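Local coordinates for transcobalamin-1 (Homo sapiens, PDB 4KKI), which binds vitamin B12 with femtomolar affinity and shields it from stomach acid, gripping the corrinoid between an alpha-helical domain and a smaller beta domain, at residues G51-A54 with V55-V58; L141-Y144 with Y145-S148; C393-N396 with N397-T400. One frame throughout, in Å; residues are numbered along the deposited sequence.

In the fold
All three contacts are turns of one continuous chain, and all lie near the cobalamin held between the two domains. Contacts 1 and 2 stand at the starts of helices 55-63 and 144-156 in the alpha domain, with centres about 19 Å apart and nearest atoms about 8 Å apart. Contact 3 belongs to the beta domain, and its centre is about 15 Å from that of contact 2. There the domains meet, Leu141 O lying 3.2 Å from Asn396 ND2 in packing contact. Contact 2 bonds directly to the cyanocobalamin and Asn396 of contact 3 touches it, whereas in contact 1 the side chain of Asn56 stays about 6 Å away.

Contact 1. Residues G51-A54 with V55-V58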
ATOM      1  N   GLY A  51      16.868   1.191  -4.888  1.00 56.03           N
ATOM      2  CA  GLY A  51      15.878   0.148  -5.077  1.00 57.14           C
ATOM      3  C   GLY A  51      14.491   0.541  -4.605  1.00 66.02           C
ATOM      4  O   GLY A  51      13.499  -0.077  -4.991  1.00 68.97           O
ATOM      5  N   THR A  52      14.416   1.570  -3.767  1.00 58.00           N
ATOM      6  CA  THR A  52      13.131   2.006  -3.238  1.00 61.99           C
ATOM      7  C   THR A  52      12.574   3.194  -4.022  1.00 57.28           C
ATOM      8  O   THR A  52      13.322   3.972  -4.617  1.00 53.15           O
ATOM      9  CB  THR A  52      13.209   2.349  -1.734  1.00 57.22           C
ATOM     10  OG1 THR A  52      11.890   2.347  -1.173  1.00 60.14           O
ATOM     11  CG2 THR A  52      13.848   3.714  -1.518  1.00 53.18           C
ATOM     12  N   SER A  53      11.252   3.318  -4.024  1.00 58.41           N
ATOM     13  CA  SER A  53      10.583   4.361  -4.783  1.00 60.25           C
ATOM     14  C   SER A  53      10.632   5.703  -4.062  1.00 54.98           C
ATOM     15  O   SER A  53      10.668   5.758  -2.832  1.00 49.70           O
ATOM     16  CB  SER A  53       9.128   3.967  -5.052  1.00 56.86           C
ATOM     17  OG  SER A  53       8.432   5.004  -5.718  1.00 67.61           O
ATOM     18  N   ALA A  54      10.644   6.781  -4.837  1.00 47.38           N
ATOM     19  CA  ALA A  54      10.540   8.126  -4.283  1.00 43.05           C
ATOM     20  C   ALA A  54       9.158   8.696  -4.575  1.00 42.14           C
ATOM     21  O   ALA A  54       8.791   9.753  -4.065  1.00 46.96           O
ATOM     22  CB  ALA A  54      11.621   9.026  -4.858  1.00 39.61           C
ATOM     23  N   VAL A  55       8.396   7.987  -5.401  1.00 42.88           N
ATOM     24  CA  VAL A  55       7.064   8.431  -5.795  1.00 43.11           C
ATOM     25  C   VAL A  55       6.105   8.465  -4.609  1.00 42.30           C
ATOM     26  O   VAL A  55       5.474   9.487  -4.336  1.00 38.20           O
ATOM     27  CB  VAL A  55       6.481   7.524  -6.890  1.00 41.49           C
ATOM     28  CG1 VAL A  55       5.048   7.929  -7.207  1.00 39.80           C
ATOM     29  CG2 VAL A  55       7.354   7.578  -8.139  1.00 36.86           C
ATOM     30  N   ASN A  56       5.997   7.338  -3.911  1.00 39.92           N
ATOM     31  CA  ASN A  56       5.143   7.243  -2.732  1.00 40.30           C
ATOM     32  C   ASN A  56       5.582   8.204  -1.628  1.00 38.93           C
ATOM     33  O   ASN A  56       4.754   8.805  -0.944  1.00 45.40           O
ATOM     34  CB  ASN A  56       5.132   5.808  -2.202  1.00 38.91           C
ATOM     35  CG  ASN A  56       6.528   5.240  -2.020  1.00 52.97           C
ATOM     36  OD1 ASN A  56       7.528   5.924  -2.255  1.00 52.21           O
ATOM     37  ND2 ASN A  56       6.604   3.984  -1.593  1.00 49.19           N
ATOM     38  N   VAL A  57       6.892   8.340  -1.472  1.00 33.11           N
ATOM     39  CA  VAL A  57       7.471   9.192  -0.444  1.00 32.67           C
ATOM     40  C   VAL A  57       7.129  10.662  -0.684  1.00 43.39           C
ATOM     41  O   VAL A  57       6.652  11.355   0.218  1.00 45.56           O
ATOM     42  CB  VAL A  57       9.002   9.012  -0.393  1.00 44.21           C
ATOM     43  CG1 VAL A  57       9.644  10.069   0.486  1.00 44.22           C
ATOM     44  CG2 VAL A  57       9.351   7.608   0.089  1.00 41.03           C
ATOM     45  N   VAL A  58       7.366  11.128  -1.907  1.00 33.51           N
ATOM     46  CA  VAL A  58       7.101  12.517  -2.266  1.00 36.16           C
ATOM     47  C   VAL A  58       5.602  12.822  -2.220  1.00 38.82           C
ATOM     48  O   VAL A  58       5.195  13.880  -1.739  1.00 36.87           O
ATOM     49  CB  VAL A  58       7.699  12.874  -3.652  1.00 40.09           C
ATOM     50  CG1 VAL A  58       7.175  14.214  -4.146  1.00 35.01           C
ATOM     51  CG2 VAL A  58       9.222  12.887  -3.584  1.00 37.27           C
TER
HETATM   52  O   HOH W   1       9.681   3.974  -0.798  1.00 56.89           O
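Ser53 OG is gripped twice: it accepts from Val55 N at 3.0 Å (N-H...O 142°) and bonds to a diethylene glycol molecule, probably left by crystallisation. The Val55 bond spans two residues, the geometry of an ST turn, and satisfies the N-H of the first residue of helix 55-63. Ser53 OG is swung anti to its own nitrogen (chi1 176°), which brings it alongside Val55 CB, 3.4 Å away. One residue on, Ala54 O receives Val58 N at 2.9 Å, the opening bond of the helix, while Val58 CG2 leans close against the same oxygen.

A water lies 2.8 Å from Thr52 OG1 and accepts from Asn56 ND2; Ser53 O, 2.9 Å away, is one of several acceptors competing for its protons. Asn56 OD1 takes a weak bond from Val57 N. Ser381 of the beta domain bonds to Ser53 N and Thr52 OG1, so this turn also reaches across the domain interface. Polar groups and water thus tie loop to first turn, while Val55 packs on helix 92-102 and Val57 and Val58 on helix 69-85: the cap joins a polar loop to an apolar helix face.

Contact 2. Residues L141-Y144 with Y145-S148; sequences LTNY and YQLS
Asn143 is the N-cap of helix 144-156, one of the helices of the alpha6-alpha6 barrel, and its side chain works at both ends of the amide. OD1 of Asn143 accepts from Gln146 N at 2.8 Å along a fairly straight bond (N-H...O 158°), the donor tilted somewhat from the amide plane. With CG placed between its own N and carbonyl carbon (chi1 52°), the amide folds back over the first turn. Backbone bonding begins at the same residue, Asn143 O taking Leu147 N at 3.0 Å.

Gln146 stretches out past Asn143, the two amide planes being nearly perpendicular at 83°. Thr142 crosses the Gln146 chain at about a right angle, its CG2 3.3 Å from Gln146 OE1. Both polar ends are held from outside, OE1 by Ser91 OG and Gly93 N and the threonine hydroxyl by Glu129. The capping turn is therefore also a wall of the corrinoid site: Asn143 and Gln146 turn the nitrogens of their side-chain amides to the cyanocobalamin and donate to it, and Thr142 O accepts from it as well.

Away from the ligand, Leu147 CD2 sits over one face of the Tyr144 ring in a CH-pi contact, 3.9 Å from its centroid, and the two side chains run side by side. Tyr144 O is gripped from opposite faces of its plane by Ser148 N (2.8 Å) and Ser148 OG (2.7 Å). The Tyr144 hydroxyl finds His169 O, and that of Tyr145 finds Glu246.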
ATOM      1  N   LEU A 141      -4.558  -7.805 -13.692  1.00 53.90           N
ATOM      2  CA  LEU A 141      -3.133  -7.957 -13.952  1.00 52.82           C
ATOM      3  C   LEU A 141      -2.358  -7.838 -12.649  1.00 48.42           C
ATOM      4  O   LEU A 141      -1.376  -8.547 -12.431  1.00 51.95           O
ATOM      5  CB  LEU A 141      -2.655  -6.904 -14.954  1.00 50.67           C
ATOM      6  CG  LEU A 141      -3.048  -7.135 -16.413  1.00 51.98           C
ATOM      7  CD1 LEU A 141      -2.667  -5.941 -17.276  1.00 43.03           C
ATOM      8  CD2 LEU A 141      -2.392  -8.406 -16.935  1.00 48.12           C
ATOM      9  N   THR A 142      -2.815  -6.939 -11.783  1.00 47.38           N
ATOM     10  CA  THR A 142      -2.193  -6.740 -10.481  1.00 42.21           C
ATOM     11  C   THR A 142      -3.141  -7.121  -9.343  1.00 44.39           C
ATOM     12  O   THR A 142      -3.189  -8.277  -8.928  1.00 44.92           O
ATOM     13  CB  THR A 142      -1.720  -5.287 -10.297  1.00 45.52           C
ATOM     14  OG1 THR A 142      -2.841  -4.399 -10.392  1.00 43.61           O
ATOM     15  CG2 THR A 142      -0.698  -4.922 -11.364  1.00 37.65           C
ATOM     16  N   ASN A 143      -3.894  -6.146  -8.845  1.00 41.02           N
ATOM     17  CA  ASN A 143      -4.773  -6.369  -7.704  1.00 34.41           C
ATOM     18  C   ASN A 143      -5.792  -5.240  -7.564  1.00 41.52           C
ATOM     19  O   ASN A 143      -5.764  -4.278  -8.331  1.00 44.62           O
ATOM     20  CB  ASN A 143      -3.944  -6.488  -6.427  1.00 39.35           C
ATOM     21  CG  ASN A 143      -2.985  -5.332  -6.253  1.00 40.06           C
ATOM     22  OD1 ASN A 143      -3.400  -4.210  -5.971  1.00 42.16           O
ATOM     23  ND2 ASN A 143      -1.696  -5.594  -6.430  1.00 40.96           N
ATOM     24  N   TYR A 144      -6.684  -5.351  -6.584  1.00 36.97           N
ATOM     25  CA  TYR A 144      -7.725  -4.343  -6.400  1.00 47.07           C
ATOM     26  C   TYR A 144      -7.222  -3.086  -5.696  1.00 42.98           C
ATOM     27  O   TYR A 144      -7.829  -2.022  -5.805  1.00 43.18           O
ATOM     28  CB  TYR A 144      -8.932  -4.919  -5.657  1.00 42.07           C
ATOM     29  CG  TYR A 144     -10.042  -5.395  -6.564  1.00 48.88           C
ATOM     30  CD1 TYR A 144      -9.769  -5.878  -7.840  1.00 45.37           C
ATOM     31  CD2 TYR A 144     -11.365  -5.347  -6.150  1.00 40.80           C
ATOM     32  CE1 TYR A 144     -10.787  -6.314  -8.671  1.00 45.78           C
ATOM     33  CE2 TYR A 144     -12.387  -5.774  -6.972  1.00 40.98           C
ATOM     34  CZ  TYR A 144     -12.095  -6.255  -8.231  1.00 50.81           C
ATOM     35  OH  TYR A 144     -13.118  -6.678  -9.049  1.00 51.33           O
ATOM     36  N   TYR A 145      -6.119  -3.214  -4.968  1.00 38.43           N
ATOM     37  CA  TYR A 145      -5.478  -2.059  -4.362  1.00 37.16           C
ATOM     38  C   TYR A 145      -5.027  -1.095  -5.459  1.00 40.93           C
ATOM     39  O   TYR A 145      -5.276   0.110  -5.382  1.00 45.96           O
ATOM     40  CB  TYR A 145      -4.294  -2.506  -3.505  1.00 33.05           C
ATOM     41  CG  TYR A 145      -3.602  -1.399  -2.748  1.00 37.70           C
ATOM     42  CD1 TYR A 145      -4.041  -1.013  -1.486  1.00 34.46           C
ATOM     43  CD2 TYR A 145      -2.497  -0.753  -3.285  1.00 34.78           C
ATOM     44  CE1 TYR A 145      -3.405  -0.006  -0.786  1.00 27.11           C
ATOM     45  CE2 TYR A 145      -1.853   0.254  -2.593  1.00 37.24           C
ATOM     46  CZ  TYR A 145      -2.311   0.624  -1.345  1.00 37.67           C
ATOM     47  OH  TYR A 145      -1.668   1.626  -0.657  1.00 42.23           O
ATOM     48  N   GLN A 146      -4.381  -1.634  -6.489  1.00 44.14           N
ATOM     49  CA  GLN A 146      -3.949  -0.826  -7.626  1.00 48.13           C
ATOM     50  C   GLN A 146      -5.143  -0.379  -8.461  1.00 42.16           C
ATOM     51  O   GLN A 146      -5.176   0.747  -8.960  1.00 39.81           O
ATOM     52  CB  GLN A 146      -2.949  -1.590  -8.497  1.00 39.25           C
ATOM     53  CG  GLN A 146      -1.656  -1.937  -7.779  1.00 37.38           C
ATOM     54  CD  GLN A 146      -0.537  -2.310  -8.730  1.00 44.00           C
ATOM     55  OE1 GLN A 146      -0.547  -1.929  -9.900  1.00 49.80           O
ATOM     56  NE2 GLN A 146       0.438  -3.058  -8.229  1.00 45.66           N
ATOM     57  N   LEU A 147      -6.124  -1.263  -8.603  1.00 38.21           N
ATOM     58  CA  LEU A 147      -7.342  -0.941  -9.332  1.00 45.54           C
ATOM     59  C   LEU A 147      -8.038   0.251  -8.687  1.00 49.79           C
ATOM     60  O   LEU A 147      -8.607   1.101  -9.375  1.00 44.20           O
ATOM     61  CB  LEU A 147      -8.286  -2.142  -9.358  1.00 54.45           C
ATOM     62  CG  LEU A 147      -9.326  -2.147 -10.476  1.00 59.07           C
ATOM     63  CD1 LEU A 147      -8.657  -2.411 -11.817  1.00 57.47           C
ATOM     64  CD2 LEU A 147     -10.407  -3.174 -10.202  1.00 59.05           C
ATOM     65  N   SER A 148      -7.980   0.309  -7.359  1.00 42.83           N
ATOM     66  CA  SER A 148      -8.560   1.419  -6.614  1.00 45.85           C
ATOM     67  C   SER A 148      -7.719   2.670  -6.816  1.00 39.86           C
ATOM     68  O   SER A 148      -8.251   3.769  -6.969  1.00 47.22           O
ATOM     69  CB  SER A 148      -8.645   1.082  -5.125  1.00 36.71           C
ATOM     70  OG  SER A 148      -9.418  -0.083  -4.907  1.00 38.68           O
TER

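Contact 3. Residues C393-N396 with N397-T400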
ATOM      1  N   CYS A 393       7.415 -21.040  -8.595  1.00 53.38           N
ATOM      2  CA  CYS A 393       7.259 -19.590  -8.551  1.00 47.92           C
ATOM      3  C   CYS A 393       5.809 -19.154  -8.380  1.00 52.25           C
ATOM      4  O   CYS A 393       4.894 -19.769  -8.930  1.00 54.72           O
ATOM      5  CB  CYS A 393       7.846 -18.959  -9.814  1.00 44.74           C
ATOM      6  SG  CYS A 393       9.571 -19.408 -10.115  1.00 61.98           S
ATOM      7  N   ALA A 394       5.617 -18.086  -7.612  1.00 46.90           N
ATOM      8  CA  ALA A 394       4.303 -17.488  -7.418  1.00 50.04           C
ATOM      9  C   ALA A 394       3.712 -17.037  -8.750  1.00 57.46           C
ATOM     10  O   ALA A 394       4.432 -16.541  -9.617  1.00 54.13           O
ATOM     11  CB  ALA A 394       4.401 -16.309  -6.456  1.00 42.17           C
ATOM     12  N   ASN A 395       2.403 -17.216  -8.913  1.00 51.60           N
ATOM     13  CA  ASN A 395       1.726 -16.816 -10.144  1.00 50.12           C
ATOM     14  C   ASN A 395       0.501 -15.949  -9.872  1.00 53.78           C
ATOM     15  O   ASN A 395      -0.348 -16.293  -9.050  1.00 61.36           O
ATOM     16  CB  ASN A 395       1.333 -18.041 -10.976  1.00 47.53           C
ATOM     17  CG  ASN A 395       0.783 -17.665 -12.343  1.00 60.14           C
ATOM     18  OD1 ASN A 395      -0.429 -17.541 -12.528  1.00 55.22           O
ATOM     19  ND2 ASN A 395       1.677 -17.481 -13.309  1.00 64.18           N
ATOM     20  N   ASN A 396       0.420 -14.824 -10.572  1.00 48.61           N
ATOM     21  CA  ASN A 396      -0.663 -13.872 -10.365  1.00 58.20           C
ATOM     22  C   ASN A 396      -2.010 -14.395 -10.858  1.00 54.18           C
ATOM     23  O   ASN A 396      -3.005 -14.339 -10.137  1.00 51.57           O
ATOM     24  CB  ASN A 396      -0.329 -12.537 -11.032  1.00 68.08           C
ATOM     25  CG  ASN A 396      -0.865 -11.350 -10.256  1.00 90.59           C
ATOM     26  OD1 ASN A 396      -2.009 -11.353  -9.799  1.00 89.61           O
ATOM     27  ND2 ASN A 396      -0.029 -10.329 -10.090  1.00 97.86           N
ATOM     28  N   ASN A 397      -2.037 -14.906 -12.085  1.00 57.32           N
ATOM     29  CA  ASN A 397      -3.267 -15.449 -12.653  1.00 56.12           C
ATOM     30  C   ASN A 397      -3.758 -16.671 -11.889  1.00 55.19           C
ATOM     31  O   ASN A 397      -4.963 -16.881 -11.744  1.00 54.84           O
ATOM     32  CB  ASN A 397      -3.086 -15.781 -14.136  1.00 65.63           C
ATOM     33  CG  ASN A 397      -3.085 -14.543 -15.015  1.00 71.86           C
ATOM     34  OD1 ASN A 397      -3.854 -13.607 -14.791  1.00 69.82           O
ATOM     35  ND2 ASN A 397      -2.220 -14.533 -16.022  1.00 75.34           N
ATOM     36  N   ASP A 398      -2.819 -17.470 -11.391  1.00 44.89           N
ATOM     37  CA  ASP A 398      -3.162 -18.629 -10.575  1.00 51.54           C
ATOM     38  C   ASP A 398      -3.529 -18.207  -9.155  1.00 55.28           C
ATOM     39  O   ASP A 398      -4.001 -19.020  -8.362  1.00 61.15           O
ATOM     40  CB  ASP A 398      -2.005 -19.632 -10.540  1.00 58.64           C
ATOM     41  CG  ASP A 398      -1.716 -20.238 -11.900  1.00 63.42           C
ATOM     42  OD1 ASP A 398      -2.645 -20.311 -12.732  1.00 66.82           O
ATOM     43  OD2 ASP A 398      -0.557 -20.640 -12.137  1.00 60.10           O
ATOM     44  N   ARG A 399      -3.303 -16.930  -8.848  1.00 59.77           N
ATOM     45  CA  ARG A 399      -3.607 -16.372  -7.532  1.00 65.52           C
ATOM     46  C   ARG A 399      -2.845 -17.113  -6.434  1.00 62.68           C
ATOM     47  O   ARG A 399      -3.369 -17.349  -5.346  1.00 59.95           O
ATOM     48  CB  ARG A 399      -5.119 -16.389  -7.270  1.00 70.86           C
ATOM     49  CG  ARG A 399      -5.945 -15.872  -8.443  1.00 72.93           C
ATOM     50  CD  ARG A 399      -7.444 -15.909  -8.171  1.00 75.64           C
ATOM     51  NE  ARG A 399      -7.896 -14.757  -7.395  1.00 83.67           N
ATOM     52  CZ  ARG A 399      -8.310 -14.821  -6.135  1.00 78.02           C
ATOM     53  NH1 ARG A 399      -8.337 -15.986  -5.504  1.00 88.49           N
ATOM     54  NH2 ARG A 399      -8.703 -13.721  -5.507  1.00 58.28           N
ATOM     55  N   THR A 400      -1.602 -17.476  -6.733  1.00 57.44           N
ATOM     56  CA  THR A 400      -0.765 -18.215  -5.799  1.00 49.94           C
ATOM     57  C   THR A 400       0.426 -17.376  -5.356  1.00 47.37           C
ATOM     58  O   THR A 400       0.910 -16.532  -6.109  1.00 46.49           O
ATOM     59  CB  THR A 400      -0.227 -19.506  -6.434  1.00 49.33           C
ATOM     60  OG1 THR A 400       0.619 -19.175  -7.543  1.00 47.47           O
ATOM     61  CG2 THR A 400      -1.369 -20.384  -6.917  1.00 47.34           C
TER
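The chain from Asn395 to Thr400 doubles back through a type I turn running from Asn396 to Arg399. Asn396, Asn397 and Asp398 have right-handed helical backbone angles, and Arg399 then flips to the left-handed region, ending the turn. Two backbone bonds lie one within the other: Thr400 N reaches Asn395 O at 2.9 Å, and Arg399 N reaches Asn396 O at 2.9 Å. The outer one runs nearly along the C=O axis, whereas in the inner one the donor stands above the carbonyl plane.

The side chain of Asn395 folds over the start of the turn. With CG anti to the nitrogen (chi1 -173°), Asn395 OD1 points into the turn and accepts from Asp398 N, three residues on, at 2.6 Å and in the plane of the amide. This bond fixes which end of the amide faces the turn. The Asp398 carboxylate crosses the amide obliquely, the two planes 36° apart, with OD2 over the amide face, 3.3 Å from Asn395 CG.

At the neck, Asn395 N is shared. The stronger bond of Asn395 N goes to Thr400 OG1, 3.0 Å away, and a weak one to Thr400 O. Thr400 brings its hydroxyl there by setting OG1 between its own N and carbonyl carbon (chi1 63°).

Arg399 is hydrogen-bonded through its backbone to Tyr433, a cobalamin-binding residue, and its side chain touches Tyr433 and, in the alpha domain, Thr139 and Lys175; Asn396 touches the cyanocobalamin itself. The paired bonds, from sixth residue to first and fifth to second, closed by a left-handed residue, follow the pattern of a Schellman motif, here at a turn joining strands 392-393 and 400-406 beside the ligand rather than at a helix end.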